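Local coordinates for protein putative peptidase (Bacteroides fragilis, PDB 5DYN) that is a clostripain-family (C11) cysteine protease, here its C-terminal portion, that probably activates the secreted fragilis toxin by proteolytic cleavage, at residues 111-116 against 184-189. Residues are numbered along the deposited sequence; the frame is centred on the assembly and turned at random.
Sequences VGVAKM and VMVYWK
Val113 is met by Tyr187, which shares its face of the sheet, and by Val186, which reaches it from the corner of a classic beta bulge; both side chains cross it obliquely. Its CG1, anti to the backbone N (chi1 -176°), meets Val186 CG2 at 3.7 Å, while CG2 lies against the CB of Tyr187. With Tyr187 CG anti to its own N, the ring runs back toward Val111 and brings CD1 to 3.4 Å from Val111 O, which sits at the ring edge near its plane. Ala83 of helix 78-92 packs on Val111, Val113 and Tyr187. The other face carries Ala114, whose CB touches Met185 SD at 3.8 Å; the bent methionine chain ends with CE beside the Val113 backbone, 3.6 Å from Val113 O. Opposite Gly112, in a non-hydrogen-bonded pair, Trp188 brings CE3 to 3.2 Å from Val111 O, with Gly112 N at the ring edge in its plane.

Val113 O accepts from Val186 N at 2.9 Å and only weakly from Tyr187 N, whereas Val111 and Lys189 exchange a regular antiparallel pair. Past the bulge Lys115 N donates to Val184 O at 2.7 Å (169° at hydrogen); Val184 lies near a bound sodium ion. Gly112 and Ala114 bond instead to Ser53 and Leu51, so alternate residues tie this interior strand of the clostripain-family (clan CD) central mixed sheet to both neighbours, while the bulge sets Val186 CG2 and Tyr187 CB against one valine.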
ATOM      1  N   VAL B 111       4.210   1.393  -9.447  1.00 40.95           N
ATOM      2  CA  VAL B 111       4.651   1.117  -8.084  1.00 36.85           C
ATOM      3  C   VAL B 111       5.491   2.266  -7.532  1.00 39.42           C
ATOM      4  O   VAL B 111       6.363   2.798  -8.221  1.00 36.14           O
ATOM      5  CB  VAL B 111       5.479  -0.190  -8.007  1.00 39.87           C
ATOM      6  CG1 VAL B 111       5.892  -0.484  -6.570  1.00 32.64           C
ATOM      7  CG2 VAL B 111       4.693  -1.355  -8.582  1.00 37.56           C
ATOM      8  N   GLY B 112       5.221   2.648  -6.287  1.00 34.30           N
ATOM      9  CA  GLY B 112       6.002   3.675  -5.626  1.00 34.90           C
ATOM     10  C   GLY B 112       6.521   3.223  -4.274  1.00 34.42           C
ATOM     11  O   GLY B 112       5.908   2.384  -3.615  1.00 33.82           O
ATOM     12  N   VAL B 113       7.659   3.768  -3.861  1.00 32.66           N
ATOM     13  CA  VAL B 113       8.170   3.520  -2.518  1.00 34.28           C
ATOM     14  C   VAL B 113       8.385   4.837  -1.784  1.00 37.50           C
ATOM     15  O   VAL B 113       9.055   5.739  -2.286  1.00 38.51           O
ATOM     16  CB  VAL B 113       9.487   2.730  -2.536  1.00 39.57           C
ATOM     17  CG1 VAL B 113       9.931   2.422  -1.117  1.00 34.61           C
ATOM     18  CG2 VAL B 113       9.322   1.449  -3.316  1.00 39.49           C
ATOM     19  N   ALA B 114       7.813   4.942  -0.589  1.00 36.72           N
ATOM     20  CA  ALA B 114       7.896   6.168   0.190  1.00 36.77           C
ATOM     21  C   ALA B 114       8.753   5.978   1.435  1.00 35.73           C
ATOM     22  O   ALA B 114       8.603   4.994   2.155  1.00 34.91           O
ATOM     23  CB  ALA B 114       6.498   6.642   0.575  1.00 35.77           C
ATOM     24  N   LYS B 115       9.650   6.928   1.681  1.00 37.68           N
ATOM     25  CA  LYS B 115      10.468   6.916   2.890  1.00 34.64           C
ATOM     26  C   LYS B 115       9.666   7.481   4.062  1.00 33.99           C
ATOM     27  O   LYS B 115       9.381   8.677   4.113  1.00 39.74           O
ATOM     28  CB  LYS B 115      11.756   7.716   2.674  1.00 35.19           C
ATOM     29  CG  LYS B 115      12.792   7.550   3.777  1.00 41.91           C
ATOM     30  CD  LYS B 115      14.131   8.164   3.382  1.00 44.16           C
ATOM     31  CE  LYS B 115      15.206   7.850   4.413  1.00 54.86           C
ATOM     32  NZ  LYS B 115      16.565   8.274   3.966  1.00 61.78           N
ATOM     33  N   MET B 116       9.301   6.609   4.996  1.00 32.02           N
ATOM     34  CA  MET B 116       8.417   6.971   6.102  1.00 34.75           C
ATOM     35  C   MET B 116       8.985   8.052   7.018  1.00 37.30           C
ATOM     36  O   MET B 116       8.243   8.876   7.551  1.00 35.85           O
ATOM     37  CB  MET B 116       8.092   5.733   6.939  1.00 44.11           C
ATOM     38  CG  MET B 116       7.333   4.650   6.198  1.00 46.01           C
ATOM     39  SD  MET B 116       5.595   5.054   5.980  1.00 36.40           S
ATOM     40  CE  MET B 116       4.857   3.442   6.218  1.00 32.80           C
ATOM     41  N   VAL B 184      10.867  11.980  -0.084  1.00 39.04           N
ATOM     42  CA  VAL B 184       9.869  10.992   0.311  1.00 34.74           C
ATOM     43  C   VAL B 184       9.784   9.838  -0.680  1.00 39.65           C
ATOM     44  O   VAL B 184       9.990   8.678  -0.312  1.00 41.82           O
ATOM     45  CB  VAL B 184       8.476  11.629   0.461  1.00 35.17           C
ATOM     46  CG1 VAL B 184       7.444  10.569   0.833  1.00 30.74           C
ATOM     47  CG2 VAL B 184       8.509  12.729   1.509  1.00 37.93           C
ATOM     48  N   MET B 185       9.474  10.149  -1.934  1.00 34.75           N
ATOM     49  CA  MET B 185       9.367   9.114  -2.957  1.00 38.74           C
ATOM     50  C   MET B 185      10.743   8.723  -3.481  1.00 41.48           C
ATOM     51  O   MET B 185      11.361   9.456  -4.252  1.00 47.91           O
ATOM     52  CB  MET B 185       8.469   9.577  -4.104  1.00 32.26           C
ATOM     53  CG  MET B 185       7.062   9.923  -3.660  1.00 32.53           C
ATOM     54  SD  MET B 185       6.339   8.623  -2.637  1.00 33.27           S
ATOM     55  CE  MET B 185       6.191   7.291  -3.827  1.00 29.61           C
ATOM     56  N   VAL B 186      11.218   7.559  -3.052  1.00 40.55           N
ATOM     57  CA  VAL B 186      12.525   7.069  -3.461  1.00 38.99           C
ATOM     58  C   VAL B 186      12.419   6.181  -4.700  1.00 44.95           C
ATOM     59  O   VAL B 186      13.422   5.878  -5.346  1.00 49.29           O
ATOM     60  CB  VAL B 186      13.205   6.289  -2.324  1.00 35.98           C
ATOM     61  CG1 VAL B 186      13.476   7.213  -1.148  1.00 35.26           C
ATOM     62  CG2 VAL B 186      12.341   5.113  -1.896  1.00 37.75           C
ATOM     63  N   TYR B 187      11.200   5.766  -5.024  1.00 43.20           N
ATOM     64  CA  TYR B 187      10.952   4.971  -6.220  1.00 40.00           C
ATOM     65  C   TYR B 187       9.576   5.282  -6.787  1.00 38.02           C
ATOM     66  O   TYR B 187       8.596   5.363  -6.048  1.00 42.73           O
ATOM     67  CB  TYR B 187      11.069   3.473  -5.917  1.00 36.75           C
ATOM     68  CG  TYR B 187      10.904   2.578  -7.132  1.00 37.98           C
ATOM     69  CD1 TYR B 187       9.640   2.212  -7.589  1.00 36.87           C
ATOM     70  CD2 TYR B 187      12.012   2.092  -7.817  1.00 42.26           C
ATOM     71  CE1 TYR B 187       9.486   1.397  -8.697  1.00 38.74           C
ATOM     72  CE2 TYR B 187      11.868   1.272  -8.926  1.00 35.99           C
ATOM     73  CZ  TYR B 187      10.601   0.927  -9.360  1.00 43.37           C
ATOM     74  OH  TYR B 187      10.447   0.114 -10.461  1.00 44.25           O
ATOM     75  N   TRP B 188       9.511   5.448  -8.102  1.00 37.78           N
ATOM     76  CA  TRP B 188       8.240   5.628  -8.792  1.00 36.73           C
ATOM     77  C   TRP B 188       8.394   5.298 -10.266  1.00 38.68           C
ATOM     78  O   TRP B 188       9.019   6.041 -11.023  1.00 43.39           O
ATOM     79  CB  TRP B 188       7.715   7.053  -8.613  1.00 29.09           C
ATOM     80  CG  TRP B 188       6.509   7.376  -9.452  1.00 28.75           C
ATOM     81  CD1 TRP B 188       6.388   8.394 -10.353  1.00 29.73           C
ATOM     82  CD2 TRP B 188       5.255   6.677  -9.469  1.00 32.48           C
ATOM     83  NE1 TRP B 188       5.140   8.376 -10.926  1.00 32.22           N
ATOM     84  CE2 TRP B 188       4.425   7.332 -10.401  1.00 32.18           C
ATOM     85  CE3 TRP B 188       4.754   5.562  -8.785  1.00 35.31           C
ATOM     86  CZ2 TRP B 188       3.123   6.911 -10.668  1.00 28.47           C
ATOM     87  CZ3 TRP B 188       3.461   5.146  -9.053  1.00 34.51           C
ATOM     88  CH2 TRP B 188       2.661   5.822  -9.984  1.00 31.10           C
ATOM     89  N   LYS B 189       7.832   4.163 -10.662  1.00 39.91           N
ATOM     90  CA  LYS B 189       7.864   3.733 -12.050  1.00 42.02           C
ATOM     91  C   LYS B 189       6.473   3.311 -12.490  1.00 42.64           C
ATOM     92  O   LYS B 189       5.718   2.712 -11.719  1.00 35.71           O
ATOM     93  CB  LYS B 189       8.857   2.585 -12.243  1.00 39.63           C
ATOM     94  CG  LYS B 189      10.308   2.984 -12.063  1.00 40.10           C
ATOM     95  CD  LYS B 189      10.813   3.753 -13.267  1.00 49.41           C
ATOM     96  CE  LYS B 189      10.856   2.865 -14.501  1.00 49.12           C
ATOM     97  NZ  LYS B 189      11.466   3.558 -15.669  1.00 53.03           N
TER